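Local coordinates for 5-oxoprolinase subunit A (Thermus thermophilus, PDB 2DFA), which probably catalyses, in complex with its partner subunits PxpB and PxpC, the ATP-dependent cleavage of 5-oxoproline to L-glutamate, at residues 6-11 with 60-65; 36-41 with 69-74; 86-91 with 129-134; 120-125 with 150-155. One frame throughout, in Å; residues are numbered along the deposited sequence.

Contact 1: residues 6-11 with 60-65; sequences NADAGE and GAHPGF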
loop_
_atom_site.group_PDB
_atom_site.type_symbol
_atom_site.label_atom_id
_atom_site.label_comp_id
_atom_site.label_asym_id
_atom_site.label_seq_id
_atom_site.Cartn_x
_atom_site.Cartn_y
_atom_site.Cartn_z
ATOM N N ASN A 6 17.388 11.900 21.972
ATOM C CA ASN A 6 16.275 11.489 21.129
ATOM C C ASN A 6 16.526 10.163 20.420
ATOM O O ASN A 6 17.667 9.788 20.143
ATOM C CB ASN A 6 15.957 12.581 20.098
ATOM C CG ASN A 6 16.811 12.480 18.844
ATOM O OD1 ASN A 6 16.574 11.631 17.982
ATOM N ND2 ASN A 6 17.813 13.347 18.739
ATOM N N ALA A 7 15.445 9.446 20.146
ATOM C CA ALA A 7 15.531 8.168 19.458
ATOM C C ALA A 7 14.269 7.977 18.628
ATOM O O ALA A 7 13.204 8.505 18.965
ATOM C CB ALA A 7 15.668 7.037 20.465
ATOM N N ASP A 8 14.390 7.234 17.534
ATOM C CA ASP A 8 13.234 6.976 16.692
ATOM C C ASP A 8 12.396 5.934 17.407
ATOM O O ASP A 8 12.928 5.125 18.178
ATOM C CB ASP A 8 13.661 6.445 15.318
ATOM C CG ASP A 8 14.629 7.369 14.612
ATOM O OD1 ASP A 8 14.478 8.605 14.727
ATOM O OD2 ASP A 8 15.539 6.855 13.925
ATOM N N ALA A 9 11.091 5.950 17.155
ATOM C CA ALA A 9 10.182 5.000 17.784
ATOM C C ALA A 9 8.858 4.926 17.029
ATOM O O ALA A 9 8.631 5.683 16.084
ATOM C CB ALA A 9 9.925 5.405 19.226
ATOM N N GLY A 10 7.997 4.010 17.461
ATOM C CA GLY A 10 6.695 3.831 16.837
ATOM C C GLY A 10 6.786 3.412 15.375
ATOM O O GLY A 10 5.898 3.709 14.582
ATOM N N GLU A 11 7.847 2.705 15.015
ATOM C CA GLU A 11 8.012 2.293 13.625
ATOM C C GLU A 11 7.371 0.951 13.272
ATOM O O GLU A 11 7.390 0.534 12.108
ATOM C CB GLU A 11 9.502 2.321 13.270
ATOM C CG GLU A 11 10.132 3.652 13.673
ATOM C CD GLU A 11 11.476 3.918 13.030
ATOM O OE1 GLU A 11 12.484 3.327 13.474
ATOM O OE2 GLU A 11 11.522 4.731 12.083
ATOM N N GLY A 60 7.817 13.953 18.767
ATOM C CA GLY A 60 7.976 14.757 17.569
ATOM C C GLY A 60 7.651 13.876 16.372
ATOM O O GLY A 60 7.620 12.650 16.499
ATOM N N ALA A 61 7.412 14.490 15.215
ATOM C CA ALA A 61 7.090 13.734 14.003
ATOM C C ALA A 61 8.354 13.297 13.275
ATOM O O ALA A 61 9.335 14.036 13.200
ATOM C CB ALA A 61 6.212 14.575 13.073
ATOM N N HIS A 62 8.312 12.086 12.729
ATOM C CA HIS A 62 9.432 11.507 12.004
ATOM C C HIS A 62 8.919 11.162 10.594
ATOM O O HIS A 62 8.817 9.997 10.229
ATOM C CB HIS A 62 9.889 10.243 12.746
ATOM C CG HIS A 62 11.277 9.794 12.412
ATOM N ND1 HIS A 62 12.296 10.670 12.109
ATOM C CD2 HIS A 62 11.837 8.559 12.423
ATOM C CE1 HIS A 62 13.423 9.998 11.952
ATOM N NE2 HIS A 62 13.170 8.716 12.139
ATOM N N PRO A 63 8.584 12.186 9.789
ATOM C CA PRO A 63 8.081 11.948 8.429
ATOM C C PRO A 63 9.105 11.347 7.469
ATOM O O PRO A 63 10.302 11.632 7.549
ATOM C CB PRO A 63 7.604 13.331 7.994
ATOM C CG PRO A 63 8.582 14.251 8.692
ATOM C CD PRO A 63 8.643 13.632 10.084
ATOM N N GLY A 64 8.625 10.501 6.563
ATOM C CA GLY A 64 9.516 9.875 5.605
ATOM C C GLY A 64 8.908 9.730 4.220
ATOM O O GLY A 64 7.775 10.154 3.973
ATOM N N PHE A 65 9.678 9.144 3.310
ATOM C CA PHE A 65 9.222 8.903 1.944
ATOM C C PHE A 65 8.117 7.846 1.953
ATOM O O PHE A 65 8.032 7.020 2.870
ATOM C CB PHE A 65 10.368 8.365 1.074
ATOM C CG PHE A 65 11.313 9.418 0.560
ATOM C CD1 PHE A 65 10.833 10.595 -0.008
ATOM C CD2 PHE A 65 12.689 9.195 0.574
ATOM C CE1 PHE A 65 11.714 11.533 -0.557
ATOM C CE2 PHE A 65 13.575 10.123 0.028
ATOM C CZ PHE A 65 13.087 11.294 -0.539
#

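Contact 2: residues 36-41 with 69-74; sequences GFHGGS and VGFGRR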
loop_
_atom_site.group_PDB
_atom_site.type_symbol
_atom_site.label_atom_id
_atom_site.label_comp_id
_atom_site.label_asym_id
_atom_site.label_seq_id
_atom_site.Cartn_x
_atom_site.Cartn_y
_atom_site.Cartn_z
ATOM N N GLY A 36 3.252 6.556 9.458
ATOM C CA GLY A 36 2.510 5.721 8.525
ATOM C C GLY A 36 3.045 5.544 7.112
ATOM O O GLY A 36 2.471 4.775 6.338
ATOM N N PHE A 37 4.129 6.228 6.767
ATOM C CA PHE A 37 4.694 6.112 5.418
ATOM C C PHE A 37 5.821 5.085 5.302
ATOM O O PHE A 37 5.821 4.262 4.382
ATOM C CB PHE A 37 5.200 7.478 4.935
ATOM C CG PHE A 37 4.126 8.354 4.340
ATOM C CD1 PHE A 37 2.870 8.449 4.930
ATOM C CD2 PHE A 37 4.388 9.108 3.194
ATOM C CE1 PHE A 37 1.882 9.283 4.389
ATOM C CE2 PHE A 37 3.410 9.949 2.641
ATOM C CZ PHE A 37 2.161 10.035 3.236
ATOM N N HIS A 38 6.787 5.146 6.215
ATOM C CA HIS A 38 7.862 4.178 6.170
ATOM C C HIS A 38 7.736 3.211 7.335
ATOM O O HIS A 38 8.500 2.265 7.477
ATOM C CB HIS A 38 9.189 4.932 6.259
ATOM C CG HIS A 38 9.329 5.551 7.626
ATOM N ND1 HIS A 38 8.827 6.770 7.946
ATOM C CD2 HIS A 38 9.974 5.027 8.751
ATOM C CE1 HIS A 38 9.164 6.974 9.234
ATOM N NE2 HIS A 38 9.850 5.948 9.742
ATOM N N GLY A 39 6.710 3.449 8.142
ATOM C CA GLY A 39 6.413 2.607 9.283
ATOM C C GLY A 39 5.371 3.309 10.133
ATOM O O GLY A 39 4.921 4.403 9.784
ATOM N N GLY A 40 4.980 2.685 11.240
ATOM C CA GLY A 40 3.993 3.289 12.118
ATOM C C GLY A 40 2.539 3.277 11.653
ATOM O O GLY A 40 2.007 4.316 11.254
ATOM N N SER A 41 1.890 2.117 11.690
ATOM C CA SER A 41 0.476 2.029 11.312
ATOM C C SER A 41 -0.306 2.784 12.396
ATOM O O SER A 41 0.207 2.991 13.498
ATOM C CB SER A 41 0.033 0.569 11.250
ATOM O OG SER A 41 0.282 -0.077 12.485
ATOM N N VAL A 69 7.849 -0.809 2.147
ATOM C CA VAL A 69 8.699 -1.978 1.989
ATOM C C VAL A 69 10.169 -1.607 2.120
ATOM O O VAL A 69 10.970 -2.401 2.617
ATOM C CB VAL A 69 8.432 -2.701 0.627
ATOM C CG1 VAL A 69 8.903 -1.845 -0.541
ATOM C CG2 VAL A 69 9.118 -4.059 0.615
ATOM N N GLY A 70 10.524 -0.395 1.697
ATOM C CA GLY A 70 11.909 0.040 1.791
ATOM C C GLY A 70 12.231 0.745 3.103
ATOM O O GLY A 70 13.365 1.189 3.323
ATOM N N PHE A 71 11.228 0.850 3.967
ATOM C CA PHE A 71 11.364 1.501 5.275
ATOM C C PHE A 71 11.835 2.951 5.142
ATOM O O PHE A 71 12.503 3.487 6.036
ATOM C CB PHE A 71 12.340 0.718 6.164
ATOM C CG PHE A 71 12.209 1.033 7.633
ATOM C CD1 PHE A 71 11.038 0.719 8.323
ATOM C CD2 PHE A 71 13.257 1.635 8.329
ATOM C CE1 PHE A 71 10.911 1.002 9.690
ATOM C CE2 PHE A 71 13.141 1.921 9.694
ATOM C CZ PHE A 71 11.964 1.602 10.374
ATOM N N GLY A 72 11.475 3.578 4.024
ATOM C CA GLY A 72 11.857 4.956 3.772
ATOM C C GLY A 72 13.361 5.177 3.751
ATOM O O GLY A 72 13.830 6.288 3.975
ATOM N N ARG A 73 14.118 4.121 3.479
ATOM C CA ARG A 73 15.577 4.213 3.445
ATOM C C ARG A 73 16.115 4.367 2.028
ATOM O O ARG A 73 17.328 4.406 1.819
ATOM C CB ARG A 73 16.191 2.959 4.064
ATOM C CG ARG A 73 15.770 2.685 5.497
ATOM C CD ARG A 73 16.466 3.614 6.467
ATOM N NE ARG A 73 16.351 3.142 7.845
ATOM C CZ ARG A 73 16.923 3.736 8.888
ATOM N NH1 ARG A 73 17.654 4.831 8.712
ATOM N NH2 ARG A 73 16.763 3.237 10.108
ATOM N N ARG A 74 15.216 4.453 1.053
ATOM C CA ARG A 74 15.633 4.573 -0.336
ATOM C C ARG A 74 15.299 5.924 -0.956
ATOM O O ARG A 74 14.179 6.414 -0.836
ATOM C CB ARG A 74 14.995 3.442 -1.158
ATOM C CG ARG A 74 15.320 2.057 -0.599
ATOM C CD ARG A 74 14.768 0.921 -1.451
ATOM N NE ARG A 74 13.306 0.881 -1.482
ATOM C CZ ARG A 74 12.611 -0.095 -2.055
ATOM N NH1 ARG A 74 13.253 -1.105 -2.634
ATOM N NH2 ARG A 74 11.282 -0.063 -2.063
#

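Contact 3: residues 86-91 with 129-134; sequences DVLYQI and ALAVKA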
loop_
_atom_site.group_PDB
_atom_site.type_symbol
_atom_site.label_atom_id
_atom_site.label_comp_id
_atom_site.label_asym_id
_atom_site.label_seq_id
_atom_site.Cartn_x
_atom_site.Cartn_y
_atom_site.Cartn_z
ATOM N N ASP A 86 3.374 15.460 1.422
ATOM C CA ASP A 86 3.606 14.244 2.201
ATOM C C ASP A 86 3.966 14.557 3.651
ATOM O O ASP A 86 3.487 13.894 4.570
ATOM C CB ASP A 86 4.712 13.417 1.553
ATOM C CG ASP A 86 4.234 12.690 0.313
ATOM O OD1 ASP A 86 3.054 12.871 -0.063
ATOM O OD2 ASP A 86 5.033 11.933 -0.277
ATOM N N VAL A 87 4.809 15.562 3.852
ATOM C CA VAL A 87 5.205 15.956 5.204
ATOM C C VAL A 87 4.010 16.515 5.971
ATOM O O VAL A 87 3.807 16.185 7.144
ATOM C CB VAL A 87 6.348 16.997 5.175
ATOM C CG1 VAL A 87 6.600 17.565 6.585
ATOM C CG2 VAL A 87 7.618 16.334 4.650
ATOM N N LEU A 88 3.212 17.360 5.322
ATOM C CA LEU A 88 2.032 17.924 5.987
ATOM C C LEU A 88 1.082 16.818 6.432
ATOM O O LEU A 88 0.583 16.814 7.559
ATOM C CB LEU A 88 1.262 18.852 5.047
ATOM C CG LEU A 88 1.507 20.353 5.147
ATOM C CD1 LEU A 88 0.586 21.078 4.171
ATOM C CD2 LEU A 88 1.234 20.822 6.570
ATOM N N TYR A 89 0.818 15.893 5.514
ATOM C CA TYR A 89 -0.069 14.770 5.765
ATOM C C TYR A 89 0.380 13.994 7.000
ATOM O O TYR A 89 -0.421 13.679 7.874
ATOM C CB TYR A 89 -0.066 13.840 4.538
ATOM C CG TYR A 89 -1.001 12.656 4.630
ATOM C CD1 TYR A 89 -0.681 11.537 5.413
ATOM C CD2 TYR A 89 -2.213 12.651 3.937
ATOM C CE1 TYR A 89 -1.541 10.449 5.501
ATOM C CE2 TYR A 89 -3.084 11.568 4.020
ATOM C CZ TYR A 89 -2.746 10.471 4.803
ATOM O OH TYR A 89 -3.612 9.412 4.901
ATOM N N GLN A 90 1.670 13.683 7.054
ATOM C CA GLN A 90 2.224 12.910 8.159
ATOM C C GLN A 90 2.199 13.644 9.489
ATOM O O GLN A 90 1.816 13.076 10.510
ATOM C CB GLN A 90 3.644 12.479 7.809
ATOM C CG GLN A 90 3.673 11.436 6.682
ATOM C CD GLN A 90 5.074 11.033 6.285
ATOM O OE1 GLN A 90 5.710 10.213 6.951
ATOM N NE2 GLN A 90 5.568 11.607 5.194
ATOM N N ILE A 91 2.612 14.905 9.480
ATOM C CA ILE A 91 2.605 15.696 10.710
ATOM C C ILE A 91 1.180 15.772 11.237
ATOM O O ILE A 91 0.939 15.624 12.433
ATOM C CB ILE A 91 3.123 17.131 10.458
ATOM C CG1 ILE A 91 4.629 17.097 10.199
ATOM C CG2 ILE A 91 2.787 18.029 11.653
ATOM C CD1 ILE A 91 5.199 18.450 9.789
ATOM N N ALA A 129 10.693 22.393 5.382
ATOM C CA ALA A 129 10.614 23.570 6.231
ATOM C C ALA A 129 9.278 24.295 6.081
ATOM O O ALA A 129 8.654 24.657 7.078
ATOM C CB ALA A 129 11.772 24.513 5.910
ATOM N N LEU A 130 8.831 24.506 4.845
ATOM C CA LEU A 130 7.561 25.192 4.625
ATOM C C LEU A 130 6.358 24.392 5.114
ATOM O O LEU A 130 5.394 24.966 5.616
ATOM C CB LEU A 130 7.398 25.559 3.146
ATOM C CG LEU A 130 8.407 26.624 2.683
ATOM C CD1 LEU A 130 8.126 27.015 1.234
ATOM C CD2 LEU A 130 8.317 27.851 3.599
ATOM N N ALA A 131 6.409 23.069 4.974
ATOM C CA ALA A 131 5.314 22.221 5.447
ATOM C C ALA A 131 5.193 22.379 6.956
ATOM O O ALA A 131 4.099 22.578 7.485
ATOM C CB ALA A 131 5.579 20.750 5.100
ATOM N N VAL A 132 6.322 22.278 7.647
ATOM C CA VAL A 132 6.340 22.425 9.103
ATOM C C VAL A 132 5.853 23.815 9.503
ATOM O O VAL A 132 5.055 23.957 10.429
ATOM C CB VAL A 132 7.761 22.224 9.669
ATOM C CG1 VAL A 132 7.797 22.596 11.160
ATOM C CG2 VAL A 132 8.190 20.775 9.479
ATOM N N LYS A 133 6.335 24.836 8.799
ATOM C CA LYS A 133 5.948 26.213 9.102
ATOM C C LYS A 133 4.458 26.450 8.869
ATOM O O LYS A 133 3.803 27.138 9.653
ATOM C CB LYS A 133 6.758 27.202 8.252
ATOM C CG LYS A 133 6.509 28.666 8.625
ATOM C CD LYS A 133 7.280 29.625 7.732
ATOM C CE LYS A 133 7.185 31.062 8.253
ATOM N NZ LYS A 133 8.011 31.992 7.436
ATOM N N ALA A 134 3.930 25.882 7.789
ATOM C CA ALA A 134 2.517 26.035 7.454
ATOM C C ALA A 134 1.613 25.393 8.505
ATOM O O ALA A 134 0.499 25.864 8.741
ATOM C CB ALA A 134 2.231 25.423 6.070
#

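Contact 4: residues 120-125 with 150-155; sequences RDRETA and EEEARK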
loop_
_atom_site.group_PDB
_atom_site.type_symbol
_atom_site.label_atom_id
_atom_site.label_comp_id
_atom_site.label_asym_id
_atom_site.label_seq_id
_atom_site.Cartn_x
_atom_site.Cartn_y
_atom_site.Cartn_z
ATOM N N ARG A 120 21.279 17.476 1.378
ATOM C CA ARG A 120 22.032 17.833 0.177
ATOM C C ARG A 120 21.196 18.483 -0.925
ATOM O O ARG A 120 21.742 18.914 -1.944
ATOM C CB ARG A 120 22.738 16.596 -0.386
ATOM C CG ARG A 120 21.813 15.437 -0.706
ATOM C CD ARG A 120 22.596 14.216 -1.172
ATOM N NE ARG A 120 21.768 13.010 -1.196
ATOM C CZ ARG A 120 20.766 12.794 -2.044
ATOM N NH1 ARG A 120 20.452 13.702 -2.962
ATOM N NH2 ARG A 120 20.067 11.669 -1.965
ATOM N N ASP A 121 19.885 18.565 -0.725
ATOM C CA ASP A 121 19.007 19.153 -1.735
ATOM C C ASP A 121 18.178 20.311 -1.184
ATOM O O ASP A 121 17.242 20.105 -0.411
ATOM C CB ASP A 121 18.081 18.075 -2.306
ATOM C CG ASP A 121 17.245 18.582 -3.458
ATOM O OD1 ASP A 121 17.837 19.082 -4.437
ATOM O OD2 ASP A 121 16.004 18.486 -3.388
ATOM N N ARG A 122 18.516 21.528 -1.603
ATOM C CA ARG A 122 17.824 22.726 -1.135
ATOM C C ARG A 122 16.317 22.751 -1.346
ATOM O O ARG A 122 15.586 23.208 -0.470
ATOM C CB ARG A 122 18.435 23.982 -1.767
ATOM C CG ARG A 122 19.779 24.392 -1.177
ATOM C CD ARG A 122 20.250 25.719 -1.765
ATOM N NE ARG A 122 21.585 26.085 -1.295
ATOM C CZ ARG A 122 21.857 26.577 -0.087
ATOM N NH1 ARG A 122 20.885 26.775 0.794
ATOM N NH2 ARG A 122 23.109 26.873 0.236
ATOM N N GLU A 123 15.845 22.286 -2.500
ATOM C CA GLU A 123 14.406 22.286 -2.753
ATOM C C GLU A 123 13.656 21.351 -1.811
ATOM O O GLU A 123 12.557 21.667 -1.356
ATOM C CB GLU A 123 14.107 21.909 -4.206
ATOM C CG GLU A 123 14.395 23.036 -5.187
ATOM C CD GLU A 123 13.581 24.278 -4.877
ATOM O OE1 GLU A 123 12.347 24.246 -5.083
ATOM O OE2 GLU A 123 14.172 25.282 -4.410
ATOM N N THR A 124 14.248 20.198 -1.524
ATOM C CA THR A 124 13.622 19.245 -0.618
ATOM C C THR A 124 13.630 19.833 0.788
ATOM O O THR A 124 12.632 19.787 1.496
ATOM C CB THR A 124 14.389 17.912 -0.588
ATOM O OG1 THR A 124 14.262 17.261 -1.856
ATOM C CG2 THR A 124 13.832 17.003 0.503
ATOM N N ALA A 125 14.774 20.378 1.186
ATOM C CA ALA A 125 14.914 20.988 2.507
ATOM C C ALA A 125 13.888 22.104 2.692
ATOM O O ALA A 125 13.241 22.201 3.731
ATOM C CB ALA A 125 16.323 21.544 2.677
ATOM N N GLU A 150 20.002 22.918 7.267
ATOM C CA GLU A 150 19.951 23.880 8.365
ATOM C C GLU A 150 19.689 25.262 7.766
ATOM O O GLU A 150 18.910 26.052 8.299
ATOM C CB GLU A 150 21.280 23.910 9.124
ATOM C CG GLU A 150 21.226 24.754 10.391
ATOM C CD GLU A 150 22.599 25.098 10.948
ATOM O OE1 GLU A 150 23.520 24.266 10.833
ATOM O OE2 GLU A 150 22.747 26.199 11.518
ATOM N N GLU A 151 20.343 25.536 6.641
ATOM C CA GLU A 151 20.203 26.817 5.954
ATOM C C GLU A 151 18.777 27.144 5.535
ATOM O O GLU A 151 18.264 28.228 5.835
ATOM C CB GLU A 151 21.092 26.849 4.713
ATOM C CG GLU A 151 22.579 26.930 4.993
ATOM C CD GLU A 151 23.396 26.982 3.713
ATOM O OE1 GLU A 151 23.055 27.795 2.821
ATOM O OE2 GLU A 151 24.379 26.220 3.599
ATOM N N GLU A 152 18.136 26.219 4.828
ATOM C CA GLU A 152 16.772 26.457 4.368
ATOM C C GLU A 152 15.799 26.579 5.533
ATOM O O GLU A 152 14.848 27.358 5.477
ATOM C CB GLU A 152 16.326 25.344 3.417
ATOM C CG GLU A 152 17.116 25.301 2.115
ATOM C CD GLU A 152 17.102 26.631 1.375
ATOM O OE1 GLU A 152 16.034 27.273 1.316
ATOM O OE2 GLU A 152 18.155 27.030 0.838
ATOM N N ALA A 153 16.038 25.807 6.589
ATOM C CA ALA A 153 15.183 25.864 7.762
ATOM C C ALA A 153 15.251 27.267 8.362
ATOM O O ALA A 153 14.234 27.831 8.749
ATOM C CB ALA A 153 15.627 24.829 8.792
ATOM N N ARG A 154 16.452 27.829 8.429
ATOM C CA ARG A 154 16.621 29.171 8.982
ATOM C C ARG A 154 16.027 30.213 8.045
ATOM O O ARG A 154 15.378 31.161 8.490
ATOM C CB ARG A 154 18.105 29.469 9.228
ATOM C CG ARG A 154 18.731 28.639 10.349
ATOM C CD ARG A 154 20.198 28.999 10.548
ATOM N NE ARG A 154 20.833 28.230 11.618
ATOM C CZ ARG A 154 20.591 28.400 12.915
ATOM N NH1 ARG A 154 19.721 29.315 13.322
ATOM N NH2 ARG A 154 21.226 27.656 13.808
ATOM N N LYS A 155 16.239 30.036 6.746
ATOM C CA LYS A 155 15.701 30.975 5.768
ATOM C C LYS A 155 14.176 30.984 5.825
ATOM O O LYS A 155 13.546 32.008 5.549
ATOM C CB LYS A 155 16.180 30.610 4.354
ATOM C CG LYS A 155 17.634 30.990 4.076
ATOM C CD LYS A 155 18.166 30.390 2.772
ATOM C CE LYS A 155 17.431 30.907 1.542
ATOM N NZ LYS A 155 17.934 30.250 0.295
#

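Contact 1: residues 6-11 with 60-65
Asp8 lies over one face of the His62 imidazole, its carboxylate plane only 26° from the ring plane. Followed outward, its CB faces the NE2-CD2 side of the ring and CG is 3.2 Å from His62 NE2. At the tip OD1 closes to 2.9 Å of His62 NE2, with OD2 farther off. The shortest approach is not a hydrogen bond, because OD1 sits above the ring and the angle at NE2 is poor; OD1 is bonded instead to Asn32. Glu11 comes to the ring's edge, OE2 lying 3.9 Å from His62 CD2, and its polar partner is His38. The imidazole reaches Asp8 and Glu11 with CG anti to the backbone N (chi1 -160°), and a hydrogen bond from its ND1 to the carbonyl of Lys109 fixes its rotation. An alanine in place of His62 would take away the ring and is likely to leave the Lys109 carbonyl without this donor and a gap beneath the Asp8 carboxylate. Both segments lie at the C-terminal ends of strands 2-9 and 58-62, which flank strand 30-34 in the parallel sheet. Donor atoms of Asp8, His62 and His111 converge on one vacant point, consistent with an unfilled metal site, though no metal is modelled.

Contact 2: residues 36-41 with 69-74
The imidazole of His38 directs an edge at one face of the Phe71 ring in a T-shaped pair, with planes at 82° and centroids 5.4 Å apart. His38 CD2 makes the approach, standing over the centre of the phenyl ring, 4.2 Å from Phe71 CE1. In the plane of the phenyl ring, at its edge, lies Arg73 CG. Further aromatic neighbours include His111, which stacks on His38 and meets Phe71 edge-to-face, and Tyr18, whose ring also meets Phe71. The phenyl ring is brought back across the contact by a first torsion that sets CG anti to the backbone N (chi1 -161°), although its CB points away from 36-41. There Phe71 CD1 comes within 3.1 Å of His38 O, a buried carbonyl with no hydrogen-bond partner in the model. Both segments are loops, one leading from strand 30-34 to helix 42-54, the other from strand 58-62 to helix 80-100, so two strand-to-helix connections of the parallel sheet meet here. The second holds a type I' turn from Gly70 to Arg73, closed by Arg73 N to Gly70 O at 3.0 Å. Gly72 in that turn has its N 3.5 Å from His38 CB, and a side chain at Gly72 would run into that carbon. Beside it, His111 NE2 is hydrogen-bonded to Phe71 O.

Contact 3: residues 86-91 with 129-134
Ala131 presents its methyl group to Val87 and Leu88, the CA atoms of Leu88 and Ala131, the nearest pair, lying 5.4 Å apart. Val87 uses the branch anti to its backbone N (chi1 171°), which brings CG1 to 3.7 Å from Ala131 CB. Leu88 has an unusual first torsion, chi1 -98°, well away from a staggered value; with it CD2 lies 3.5 Å from Ala131 O, and CG passes 4.1 Å from Ala131 CB. Ile91 reaches out with CG1 and CD1 across Val132 at about a right angle, and the methyls meet at Ile91 CD1 to Val132 CG2, 3.8 Å. This is apolar packing of two helices, 80-100 and 122-135, whose short segments run in broadly the same direction, with axes 8.8 Å apart at closest approach and crossing at -40°. The small Ala131, at the closest backbone approach, is consistent with that spacing. Phe135 continues the apolar surface beside Leu88 and Ile91, and Tyr84, a turn before Leu88 on helix 80-100, touches Ala131 and Ala134. Beyond the interface, Gln90 NE2 folds back to Asp86 O, reaching it from above the carbonyl plane, on the face opposite the backbone Gln90 N, and it also bonds to Gly64 O. Leu88 and Ala134 pack on Ala100 of a neighbouring subunit.

Contact 4: residues 120-125 with 150-155
Arg122 reaches across to helix 148-155 and grips both Glu151 and Glu152 through the edge of its guanidinium. Both terminal nitrogens close on a single oxygen of Glu151: NH2 to OE1 is 2.7 Å and fairly straight at 159°, whereas NH1 to the same OE1 is 3.1 Å and more bent. They reach that oxygen from one face of the carboxylate, whose plane is 65° from the guanidinium plane. Arg122 NH1 also binds Glu152 OE2 at 2.7 Å, there using the anti lone pair of the carboxylate, which stands nearly perpendicular to the guanidinium.

The second shell begins at Lys155, whose NZ adds a further bond, 3.3 Å long, to Glu152 OE2 from the syn side. That oxygen is shared by two cations, and the common anion probably offsets the closeness of Arg122 NH1 and Lys155 NZ. Glu152 is bent at chi2 (-55°), which turns its carboxylate back over the start of helix 122-135, while its CB rests 3.9 Å from Ala125 CB. With a leucine here, Lys155 would probably lose this acidic mate, and Arg122 one of the two acids it grips. Arg122 is the first residue of its helix, and the turn is capped by Asp121, whose OD2 accepts from Thr124 N at 3.1 Å and from Thr124 OG1.

Further out, Arg122 touches Val148 and Ala125 touches Tyr149, while Thr124 leans on helix 112-120. Helix 148-155 also rests on strands 141-143 and 160-164, through Glu150, Ala153 and Arg154.

Overall arrangement
Contacts 1 and 2 have centres about 10 Å apart and are joined by the Glu11-His38 hydrogen bond; their segments alternate along the chain, 6-11, 36-41, 60-65, 69-74. Contact 3 comes next, about 14 Å from contact 1 between centres, and uses helix 80-100, which follows strand 58-62. Contact 4 uses helix 122-135 as contact 3 does, and the two touch through Ala129 and Ala153, with their segments alternating. Contacts 2 and 4 are farthest apart, with centres about 23 Å apart. The possible metal site lies at the strand ends and adjoining loops, whereas contacts 3 and 4 pack the surrounding helices.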